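Local atomic coordinates of putative cytosine/guanine deaminase (PDB entry 2PAJ), a protein that catalyses the zinc-dependent hydrolytic deamination of 2-amino-4-hydroxypteridines such as isoxanthopterin to the corresponding 2,4-dihydroxypteridines, releasing ammonium. Residues F106-L117 / E470-E481; E125-T133 / R440-S448. One frame throughout, in Å; residues are numbered along the deposited sequence.

Contact 1 of 2, residues F106-L117 / E470-E481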
loop_
_atom_site.group_PDB
_atom_site.type_symbol
_atom_site.label_atom_id
_atom_site.label_comp_id
_atom_site.label_asym_id
_atom_site.label_seq_id
_atom_site.Cartn_x
_atom_site.Cartn_y
_atom_site.Cartn_z
ATOM N N PHE A 106 20.655 -7.563 -11.165
ATOM C CA PHE A 106 20.367 -6.209 -10.684
ATOM C C PHE A 106 20.213 -6.123 -9.176
ATOM O O PHE A 106 20.844 -5.290 -8.529
ATOM C CB PHE A 106 19.090 -5.654 -11.331
ATOM C CG PHE A 106 19.280 -5.188 -12.746
ATOM C CD1 PHE A 106 18.787 -5.927 -13.813
ATOM C CD2 PHE A 106 19.985 -4.020 -13.007
ATOM C CE1 PHE A 106 18.991 -5.516 -15.120
ATOM C CE2 PHE A 106 20.201 -3.590 -14.308
ATOM C CZ PHE A 106 19.703 -4.341 -15.376
ATOM N N ARG A 107 19.372 -6.982 -8.615
ATOM C CA ARG A 107 19.133 -6.973 -7.175
ATOM C C ARG A 107 20.416 -6.994 -6.360
ATOM O O ARG A 107 20.529 -6.294 -5.356
ATOM C CB ARG A 107 18.253 -8.160 -6.776
ATOM C CG ARG A 107 17.869 -8.198 -5.309
ATOM C CD ARG A 107 17.118 -9.464 -5.034
ATOM N NE ARG A 107 17.144 -9.813 -3.623
ATOM C CZ ARG A 107 16.836 -11.017 -3.149
ATOM N NH1 ARG A 107 16.478 -11.994 -3.986
ATOM N NH2 ARG A 107 16.881 -11.247 -1.839
ATOM N N ALA A 108 21.388 -7.786 -6.790
ATOM C CA ALA A 108 22.636 -7.870 -6.047
ATOM C C ALA A 108 23.456 -6.578 -6.102
ATOM O O ALA A 108 24.441 -6.443 -5.377
ATOM C CB ALA A 108 23.466 -9.049 -6.558
ATOM N N LEU A 109 23.048 -5.627 -6.945
ATOM C CA LEU A 109 23.781 -4.360 -7.083
ATOM C C LEU A 109 23.261 -3.248 -6.174
ATOM O O LEU A 109 23.735 -2.105 -6.251
ATOM C CB LEU A 109 23.740 -3.843 -8.527
ATOM C CG LEU A 109 23.890 -4.822 -9.687
ATOM C CD1 LEU A 109 24.027 -4.022 -10.973
ATOM C CD2 LEU A 109 25.092 -5.720 -9.475
ATOM N N PHE A 110 22.283 -3.561 -5.331
ATOM C CA PHE A 110 21.751 -2.547 -4.429
ATOM C C PHE A 110 22.594 -2.383 -3.173
ATOM O O PHE A 110 23.061 -3.362 -2.597
ATOM C CB PHE A 110 20.293 -2.861 -4.081
ATOM C CG PHE A 110 19.332 -2.446 -5.160
ATOM C CD1 PHE A 110 19.188 -3.209 -6.314
ATOM C CD2 PHE A 110 18.645 -1.244 -5.060
ATOM C CE1 PHE A 110 18.388 -2.780 -7.350
ATOM C CE2 PHE A 110 17.844 -0.800 -6.082
ATOM C CZ PHE A 110 17.710 -1.570 -7.241
ATOM N N ASP A 111 22.798 -1.135 -2.766
ATOM C CA ASP A 111 23.606 -0.839 -1.589
ATOM C C ASP A 111 22.887 0.171 -0.692
ATOM O O ASP A 111 21.671 0.323 -0.756
ATOM C CB ASP A 111 24.965 -0.278 -2.028
ATOM C CG ASP A 111 24.896 1.195 -2.430
ATOM O OD1 ASP A 111 23.885 1.600 -3.037
ATOM O OD2 ASP A 111 25.856 1.955 -2.152
ATOM N N GLU A 112 23.652 0.848 0.151
ATOM C CA GLU A 112 23.118 1.859 1.061
ATOM C C GLU A 112 22.369 2.933 0.276
ATOM O O GLU A 112 21.139 2.983 0.246
ATOM C CB GLU A 112 24.286 2.505 1.822
ATOM C CG GLU A 112 23.928 3.714 2.669
ATOM C CD GLU A 112 22.935 3.368 3.758
ATOM O OE1 GLU A 112 22.841 2.170 4.108
ATOM O OE2 GLU A 112 22.260 4.292 4.273
ATOM N N ARG A 113 23.164 3.790 -0.353
ATOM C CA ARG A 113 22.704 4.904 -1.158
ATOM C C ARG A 113 21.555 4.531 -2.083
ATOM O O ARG A 113 20.488 5.152 -2.055
ATOM C CB ARG A 113 23.885 5.434 -1.980
ATOM C CG ARG A 113 23.521 6.494 -2.993
ATOM C CD ARG A 113 23.417 7.874 -2.335
ATOM N NE ARG A 113 22.443 8.735 -3.019
ATOM C CZ ARG A 113 21.134 8.758 -2.757
ATOM N NH1 ARG A 113 20.615 7.973 -1.811
ATOM N NH2 ARG A 113 20.339 9.560 -3.461
ATOM N N ARG A 114 21.787 3.512 -2.902
ATOM C CA ARG A 114 20.801 3.057 -3.862
ATOM C C ARG A 114 19.473 2.603 -3.293
ATOM O O ARG A 114 18.424 3.097 -3.712
ATOM C CB ARG A 114 21.414 1.966 -4.743
ATOM C CG ARG A 114 22.461 2.533 -5.690
ATOM C CD ARG A 114 23.172 1.472 -6.503
ATOM N NE ARG A 114 24.132 2.069 -7.428
ATOM C CZ ARG A 114 25.018 1.382 -8.142
ATOM N NH1 ARG A 114 25.076 0.061 -8.045
ATOM N NH2 ARG A 114 25.842 2.019 -8.961
ATOM N N PHE A 115 19.502 1.679 -2.340
ATOM C CA PHE A 115 18.264 1.187 -1.748
ATOM C C PHE A 115 17.444 2.369 -1.260
ATOM O O PHE A 115 16.235 2.443 -1.467
ATOM C CB PHE A 115 18.558 0.272 -0.562
ATOM C CG PHE A 115 17.334 -0.407 -0.004
ATOM C CD1 PHE A 115 16.786 -1.512 -0.641
ATOM C CD2 PHE A 115 16.721 0.067 1.143
ATOM C CE1 PHE A 115 15.657 -2.132 -0.158
ATOM C CE2 PHE A 115 15.583 -0.545 1.642
ATOM C CZ PHE A 115 15.048 -1.650 0.990
ATOM N N ARG A 116 18.127 3.302 -0.615
ATOM C CA ARG A 116 17.497 4.499 -0.069
ATOM C C ARG A 116 16.824 5.370 -1.136
ATOM O O ARG A 116 15.755 5.939 -0.904
ATOM C CB ARG A 116 18.562 5.304 0.671
ATOM C CG ARG A 116 18.033 6.428 1.508
ATOM C CD ARG A 116 18.850 6.486 2.767
ATOM N NE ARG A 116 18.005 6.654 3.939
ATOM C CZ ARG A 116 18.358 6.275 5.161
ATOM N NH1 ARG A 116 19.545 5.703 5.364
ATOM N NH2 ARG A 116 17.528 6.473 6.178
ATOM N N LEU A 117 17.468 5.470 -2.296
ATOM C CA LEU A 117 16.961 6.260 -3.401
ATOM C C LEU A 117 15.703 5.637 -3.994
ATOM O O LEU A 117 14.709 6.325 -4.210
ATOM C CB LEU A 117 18.022 6.377 -4.489
ATOM C CG LEU A 117 17.682 7.304 -5.654
ATOM C CD1 LEU A 117 17.702 8.767 -5.192
ATOM C CD2 LEU A 117 18.690 7.080 -6.764
ATOM N N GLU A 470 19.440 12.608 -9.876
ATOM C CA GLU A 470 20.035 11.522 -9.110
ATOM C C GLU A 470 19.719 10.164 -9.701
ATOM O O GLU A 470 20.617 9.343 -9.910
ATOM C CB GLU A 470 19.530 11.544 -7.683
ATOM C CG GLU A 470 19.954 12.750 -6.919
ATOM C CD GLU A 470 19.935 12.489 -5.441
ATOM O OE1 GLU A 470 18.826 12.274 -4.893
ATOM O OE2 GLU A 470 21.033 12.482 -4.837
ATOM N N ALA A 471 18.429 9.927 -9.943
ATOM C CA ALA A 471 17.960 8.663 -10.509
ATOM C C ALA A 471 18.573 8.407 -11.899
ATOM O O ALA A 471 19.038 7.296 -12.210
ATOM C CB ALA A 471 16.430 8.667 -10.586
ATOM N N ARG A 472 18.593 9.452 -12.719
ATOM C CA ARG A 472 19.139 9.348 -14.059
ATOM C C ARG A 472 20.602 8.889 -14.003
ATOM O O ARG A 472 21.048 8.117 -14.855
ATOM C CB ARG A 472 19.017 10.705 -14.758
ATOM C CG ARG A 472 18.511 10.637 -16.183
ATOM C CD ARG A 472 18.345 12.025 -16.762
ATOM N NE ARG A 472 17.241 12.755 -16.144
ATOM C CZ ARG A 472 17.380 13.900 -15.482
ATOM N NH1 ARG A 472 18.584 14.447 -15.345
ATOM N NH2 ARG A 472 16.314 14.509 -14.971
ATOM N N ARG A 473 21.333 9.359 -12.992
ATOM C CA ARG A 473 22.741 9.011 -12.806
ATOM C C ARG A 473 22.925 7.571 -12.342
ATOM O O ARG A 473 23.729 6.808 -12.898
ATOM C CB ARG A 473 23.383 9.924 -11.761
ATOM C CG ARG A 473 23.659 11.347 -12.200
ATOM C CD ARG A 473 24.479 12.055 -11.122
ATOM N NE ARG A 473 24.609 13.495 -11.352
ATOM C CZ ARG A 473 25.377 14.310 -10.625
ATOM N NH1 ARG A 473 26.094 13.831 -9.601
ATOM N NH2 ARG A 473 25.446 15.609 -10.933
ATOM N N VAL A 474 22.190 7.226 -11.293
ATOM C CA VAL A 474 22.249 5.897 -10.722
ATOM C C VAL A 474 21.864 4.835 -11.740
ATOM O O VAL A 474 22.471 3.762 -11.766
ATOM C CB VAL A 474 21.314 5.783 -9.520
ATOM C CG1 VAL A 474 21.415 4.396 -8.929
ATOM C CG2 VAL A 474 21.660 6.856 -8.486
ATOM N N VAL A 475 20.860 5.133 -12.571
ATOM C CA VAL A 475 20.415 4.183 -13.589
ATOM C C VAL A 475 21.553 3.923 -14.575
ATOM O O VAL A 475 21.757 2.785 -14.995
ATOM C CB VAL A 475 19.154 4.690 -14.349
ATOM C CG1 VAL A 475 18.837 3.759 -15.505
ATOM C CG2 VAL A 475 17.962 4.745 -13.406
ATOM N N ARG A 476 22.286 4.976 -14.936
ATOM C CA ARG A 476 23.432 4.850 -15.840
ATOM C C ARG A 476 24.436 3.908 -15.178
ATOM O O ARG A 476 24.869 2.922 -15.773
ATOM C CB ARG A 476 24.124 6.202 -16.051
ATOM C CG ARG A 476 23.323 7.261 -16.775
ATOM C CD ARG A 476 23.895 8.667 -16.492
ATOM N NE ARG A 476 23.306 9.701 -17.357
ATOM C CZ ARG A 476 22.934 10.916 -16.941
ATOM N NH1 ARG A 476 23.084 11.262 -15.661
ATOM N NH2 ARG A 476 22.409 11.792 -17.803
ATOM N N GLU A 477 24.809 4.232 -13.940
ATOM C CA GLU A 477 25.753 3.419 -13.176
ATOM C C GLU A 477 25.272 1.986 -13.186
ATOM O O GLU A 477 26.010 1.063 -13.523
ATOM C CB GLU A 477 25.826 3.912 -11.737
ATOM C CG GLU A 477 26.513 5.239 -11.565
ATOM C CD GLU A 477 26.155 5.882 -10.249
ATOM O OE1 GLU A 477 25.968 5.128 -9.267
ATOM O OE2 GLU A 477 26.054 7.131 -10.194
ATOM N N LEU A 478 24.019 1.815 -12.798
ATOM C CA LEU A 478 23.393 0.509 -12.771
ATOM C C LEU A 478 23.598 -0.207 -14.099
ATOM O O LEU A 478 24.110 -1.330 -14.160
ATOM C CB LEU A 478 21.900 0.674 -12.519
ATOM C CG LEU A 478 21.463 0.672 -11.060
ATOM C CD1 LEU A 478 20.020 1.128 -10.959
ATOM C CD2 LEU A 478 21.626 -0.727 -10.504
ATOM N N LEU A 479 23.186 0.456 -15.167
ATOM C CA LEU A 479 23.315 -0.118 -16.490
ATOM C C LEU A 479 24.759 -0.491 -16.801
ATOM O O LEU A 479 25.016 -1.544 -17.393
ATOM C CB LEU A 479 22.769 0.857 -17.536
ATOM C CG LEU A 479 21.245 1.021 -17.487
ATOM C CD1 LEU A 479 20.789 2.106 -18.453
ATOM C CD2 LEU A 479 20.588 -0.311 -17.818
ATOM N N ARG A 480 25.702 0.361 -16.399
ATOM C CA ARG A 480 27.114 0.080 -16.657
ATOM C C ARG A 480 27.527 -1.178 -15.921
ATOM O O ARG A 480 28.041 -2.135 -16.516
ATOM C CB ARG A 480 27.995 1.239 -16.197
ATOM C CG ARG A 480 28.050 2.399 -17.173
ATOM C CD ARG A 480 29.172 3.370 -16.826
ATOM N NE ARG A 480 29.441 4.304 -17.925
ATOM C CZ ARG A 480 30.600 4.949 -18.096
ATOM N NH1 ARG A 480 31.604 4.761 -17.236
ATOM N NH2 ARG A 480 30.772 5.776 -19.129
ATOM N N GLU A 481 27.277 -1.170 -14.619
ATOM C CA GLU A 481 27.629 -2.280 -13.773
ATOM C C GLU A 481 27.116 -3.664 -14.162
ATOM O O GLU A 481 27.846 -4.643 -14.012
ATOM C CB GLU A 481 27.243 -1.945 -12.345
ATOM C CG GLU A 481 28.164 -0.933 -11.711
ATOM C CD GLU A 481 27.689 -0.531 -10.330
ATOM O OE1 GLU A 481 27.320 -1.443 -9.541
ATOM O OE2 GLU A 481 27.692 0.686 -10.028
#
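Arg-114 reaches across to the 470-481 helix and places its guanidinium between Glu-477 and Glu-481, one helical turn apart. It grips Glu-481 end-on with two nitrogens: NH1 gives a nearly straight bond to OE1 (3.1 Å), while NH2 meets OE2 from above the carboxylate plane. Arg-114 NH2 also donates to Glu-477 OE1, 3.1 Å from nitrogen to oxygen, meeting the anti lone pair of that oxygen. These acceptors lie near the guanidinium plane, at its edge, whereas Leu-478 CD2 sits over one face. The side chain behaves as a knob in a hole formed by Val-474, Glu-477, Leu-478 and Glu-481, its CG and NE each 3.9 Å from Val-474 CG1.

Apolar contacts flank this network. On one side Leu-117 and Val-474 meet tip to tip, CD2 to CG2, and beyond them Arg-113 NH2 forms a salt bridge with Glu-470 OE2 (3.3 Å), its hydrogen bond weak. On the other, Leu-109 CD1 packs 4.1 Å from Leu-478 CD2, and Phe-106 brings its ring edge toward the same methyl.

What positions the arginine comes from its own segment. Asp-111 is the N-cap of helix 112-127 and accepts from Arg-114 N through OD1 (2.8 Å). Farther out, Arg-114 NH1 also donates to Leu-109 O, again in the guanidinium plane, tying the side chain to the 3-10 segment before the helix. The chain runs extended from CG to NE (chi2 175°, chi3 178°), which carries the charge across to the two glutamates.

Two carboxylates and a carbonyl thus line the edge of one guanidinium, fixing its rotation and probably stabilising both glutamates as anions. The ionic network, with the leucine and valine contacts beside it, joins the C-terminal helix 464-483 to the start of helix 112-127.

Contact 2 of 2, residues E125-T133 / R440-S448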
loop_
_atom_site.group_PDB
_atom_site.type_symbol
_atom_site.label_atom_id
_atom_site.label_comp_id
_atom_site.label_asym_id
_atom_site.label_seq_id
_atom_site.Cartn_x
_atom_site.Cartn_y
_atom_site.Cartn_z
ATOM N N GLU A 125 6.360 9.187 -5.317
ATOM C CA GLU A 125 5.338 9.147 -6.340
ATOM C C GLU A 125 4.048 8.572 -5.805
ATOM O O GLU A 125 2.972 8.799 -6.355
ATOM C CB GLU A 125 5.822 8.411 -7.600
ATOM C CG GLU A 125 6.481 7.067 -7.428
ATOM C CD GLU A 125 6.974 6.488 -8.771
ATOM O OE1 GLU A 125 6.146 6.397 -9.705
ATOM O OE2 GLU A 125 8.175 6.110 -8.902
ATOM N N LEU A 126 4.152 7.873 -4.688
ATOM C CA LEU A 126 2.982 7.277 -4.058
ATOM C C LEU A 126 2.259 8.333 -3.232
ATOM O O LEU A 126 1.037 8.341 -3.151
ATOM C CB LEU A 126 3.431 6.118 -3.170
ATOM C CG LEU A 126 2.574 4.876 -2.991
ATOM C CD1 LEU A 126 1.820 4.532 -4.249
ATOM C CD2 LEU A 126 3.498 3.749 -2.599
ATOM N N ALA A 127 3.029 9.226 -2.625
ATOM C CA ALA A 127 2.454 10.277 -1.800
ATOM C C ALA A 127 1.722 11.304 -2.648
ATOM O O ALA A 127 0.701 11.851 -2.228
ATOM C CB ALA A 127 3.537 10.955 -0.976
ATOM N N ARG A 128 2.233 11.578 -3.845
ATOM C CA ARG A 128 1.567 12.553 -4.693
ATOM C C ARG A 128 0.436 11.969 -5.525
ATOM O O ARG A 128 -0.049 12.601 -6.453
ATOM C CB ARG A 128 2.576 13.284 -5.577
ATOM C CG ARG A 128 3.720 12.445 -6.022
ATOM C CD ARG A 128 4.812 13.316 -6.609
ATOM N NE ARG A 128 4.477 13.835 -7.932
ATOM C CZ ARG A 128 4.639 15.101 -8.300
ATOM N NH1 ARG A 128 5.119 15.993 -7.447
ATOM N NH2 ARG A 128 4.349 15.468 -9.534
ATOM N N SER A 129 0.024 10.752 -5.189
ATOM C CA SER A 129 -1.089 10.098 -5.866
ATOM C C SER A 129 -2.171 9.983 -4.793
ATOM O O SER A 129 -3.183 9.306 -4.970
ATOM C CB SER A 129 -0.699 8.709 -6.404
ATOM O OG SER A 129 -0.711 7.721 -5.396
ATOM N N GLY A 130 -1.929 10.650 -3.668
ATOM C CA GLY A 130 -2.888 10.653 -2.581
ATOM C C GLY A 130 -2.822 9.516 -1.588
ATOM O O GLY A 130 -3.695 9.390 -0.740
ATOM N N CYS A 131 -1.791 8.688 -1.693
ATOM C CA CYS A 131 -1.606 7.556 -0.789
ATOM C C CYS A 131 -0.890 7.996 0.497
ATOM O O CYS A 131 0.153 8.648 0.439
ATOM C CB CYS A 131 -0.802 6.470 -1.503
ATOM S SG CYS A 131 -0.383 5.044 -0.495
ATOM N N ALA A 132 -1.458 7.649 1.651
ATOM C CA ALA A 132 -0.860 8.021 2.936
ATOM C C ALA A 132 -0.316 6.813 3.723
ATOM O O ALA A 132 0.549 6.954 4.589
ATOM C CB ALA A 132 -1.880 8.783 3.770
ATOM N N THR A 133 -0.836 5.628 3.408
ATOM C CA THR A 133 -0.419 4.387 4.050
ATOM C C THR A 133 0.166 3.479 2.980
ATOM O O THR A 133 -0.531 3.043 2.074
ATOM C CB THR A 133 -1.595 3.648 4.712
ATOM O OG1 THR A 133 -2.406 4.579 5.433
ATOM C CG2 THR A 133 -1.071 2.610 5.676
ATOM N N ARG A 440 -3.604 12.339 -13.405
ATOM C CA ARG A 440 -3.253 12.420 -11.998
ATOM C C ARG A 440 -3.763 13.738 -11.440
ATOM O O ARG A 440 -3.245 14.801 -11.780
ATOM C CB ARG A 440 -1.732 12.360 -11.821
ATOM C CG ARG A 440 -1.281 12.593 -10.382
ATOM C CD ARG A 440 0.218 12.834 -10.233
ATOM N NE ARG A 440 0.432 13.557 -8.988
ATOM C CZ ARG A 440 0.670 14.862 -8.911
ATOM N NH1 ARG A 440 0.757 15.595 -10.013
ATOM N NH2 ARG A 440 0.757 15.451 -7.725
ATOM N N PRO A 441 -4.787 13.695 -10.575
ATOM C CA PRO A 441 -5.287 14.954 -10.032
ATOM C C PRO A 441 -4.255 15.686 -9.187
ATOM O O PRO A 441 -3.291 15.105 -8.703
ATOM C CB PRO A 441 -6.529 14.531 -9.249
ATOM C CG PRO A 441 -6.221 13.151 -8.845
ATOM C CD PRO A 441 -5.561 12.558 -10.057
ATOM N N SER A 442 -4.474 16.983 -9.047
ATOM C CA SER A 442 -3.599 17.856 -8.293
ATOM C C SER A 442 -3.920 17.759 -6.800
ATOM O O SER A 442 -5.029 18.080 -6.383
ATOM C CB SER A 442 -3.791 19.291 -8.812
ATOM O OG SER A 442 -3.019 20.244 -8.109
ATOM N N VAL A 443 -2.961 17.294 -5.998
ATOM C CA VAL A 443 -3.174 17.196 -4.552
ATOM C C VAL A 443 -2.916 18.547 -3.887
ATOM O O VAL A 443 -1.777 18.896 -3.558
ATOM C CB VAL A 443 -2.262 16.125 -3.882
ATOM C CG1 VAL A 443 -2.863 14.743 -4.045
ATOM C CG2 VAL A 443 -0.894 16.166 -4.494
ATOM N N MET A 444 -3.984 19.314 -3.701
ATOM C CA MET A 444 -3.845 20.611 -3.072
ATOM C C MET A 444 -3.579 20.310 -1.608
ATOM O O MET A 444 -2.934 21.085 -0.910
ATOM C CB MET A 444 -5.133 21.448 -3.255
ATOM C CG MET A 444 -6.247 21.174 -2.251
ATOM S SD MET A 444 -6.241 22.339 -0.858
ATOM C CE MET A 444 -7.862 23.113 -1.071
ATOM N N ALA A 445 -4.051 19.156 -1.154
ATOM C CA ALA A 445 -3.852 18.782 0.239
ATOM C C ALA A 445 -3.925 17.287 0.543
ATOM O O ALA A 445 -4.862 16.606 0.147
ATOM C CB ALA A 445 -4.858 19.519 1.109
ATOM N N LEU A 446 -2.917 16.792 1.256
ATOM C CA LEU A 446 -2.861 15.398 1.686
ATOM C C LEU A 446 -2.617 15.468 3.191
ATOM O O LEU A 446 -1.729 16.195 3.642
ATOM C CB LEU A 446 -1.699 14.648 1.023
ATOM C CG LEU A 446 -1.740 13.108 0.903
ATOM C CD1 LEU A 446 -0.406 12.531 1.324
ATOM C CD2 LEU A 446 -2.866 12.515 1.731
ATOM N N PHE A 447 -3.415 14.723 3.955
ATOM C CA PHE A 447 -3.293 14.677 5.405
ATOM C C PHE A 447 -2.991 13.282 5.900
ATOM O O PHE A 447 -3.658 12.324 5.520
ATOM C CB PHE A 447 -4.575 15.147 6.078
ATOM C CG PHE A 447 -4.790 16.615 5.984
ATOM C CD1 PHE A 447 -5.638 17.151 5.028
ATOM C CD2 PHE A 447 -4.112 17.467 6.837
ATOM C CE1 PHE A 447 -5.808 18.521 4.919
ATOM C CE2 PHE A 447 -4.264 18.835 6.746
ATOM C CZ PHE A 447 -5.121 19.372 5.779
ATOM N N SER A 448 -1.968 13.183 6.744
ATOM C CA SER A 448 -1.587 11.915 7.330
ATOM C C SER A 448 -1.528 12.136 8.831
ATOM O O SER A 448 -0.714 12.920 9.341
ATOM C CB SER A 448 -0.226 11.447 6.813
ATOM O OG SER A 448 0.058 10.137 7.280
#
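Arg-128 and Arg-440 stack their guanidinium groups face to face where helix 112-127 ends and the chain turns into strand 131-136 of the amidohydrolase TIM barrel. Their planes are 17° apart and their centres 4.0 Å, although the two side chains cross at about a right angle. A bend at chi3 (-74°) turns the Arg-128 guanidinium over that of Arg-440, with Arg-440 NH2 above its centre. Two like charges lie close here; the salt bridge from Arg-440 NH2 to Asp-457 OD1 probably eases their repulsion.

The helix closes in a Schellman motif, with Gly-130 at positive phi as its C-prime residue: Cys-131 N bonds to Leu-126 O and Gly-130 N to Ala-127 O. Against this turn lie Val-443 and Leu-446, which flank the Met-444/Ala-445 bulge in sequence. Leu-446 CD1 comes 3.8 Å from Ala-127 O, and its CD2 reaches toward Gly-130 O and Ala-132 CB. Strands 131-133 and 445-448 run nearly parallel, axes 7.6 Å apart, without a backbone bond between them; 131-136 pairs with 67-73 instead.

Beside the stack, Arg-440 NE donates to Arg-128 O at 2.8 Å, with the carbonyl oxygen close to the guanidinium plane.

How the contacts relate
Contacts 1 and 2 use the two ends of helix 112-127: contact 1 holds its N-terminal part to the C-terminal helix 464-483, and contact 2 joins its C-terminal end to residues 440-448. Their centres are 26 Å apart and their nearest atoms about 8 Å, so they do not touch. In sequence, contact 2 is nested within the loop that contact 1 closes. Neither includes a zinc ligand, but each comes near the active site: the side chain of Phe-106 is about 8 Å from that of Gln-81, a probable substrate-binding residue, and that of Cys-131 is about 11 Å from the side chain of the zinc ligand His-76.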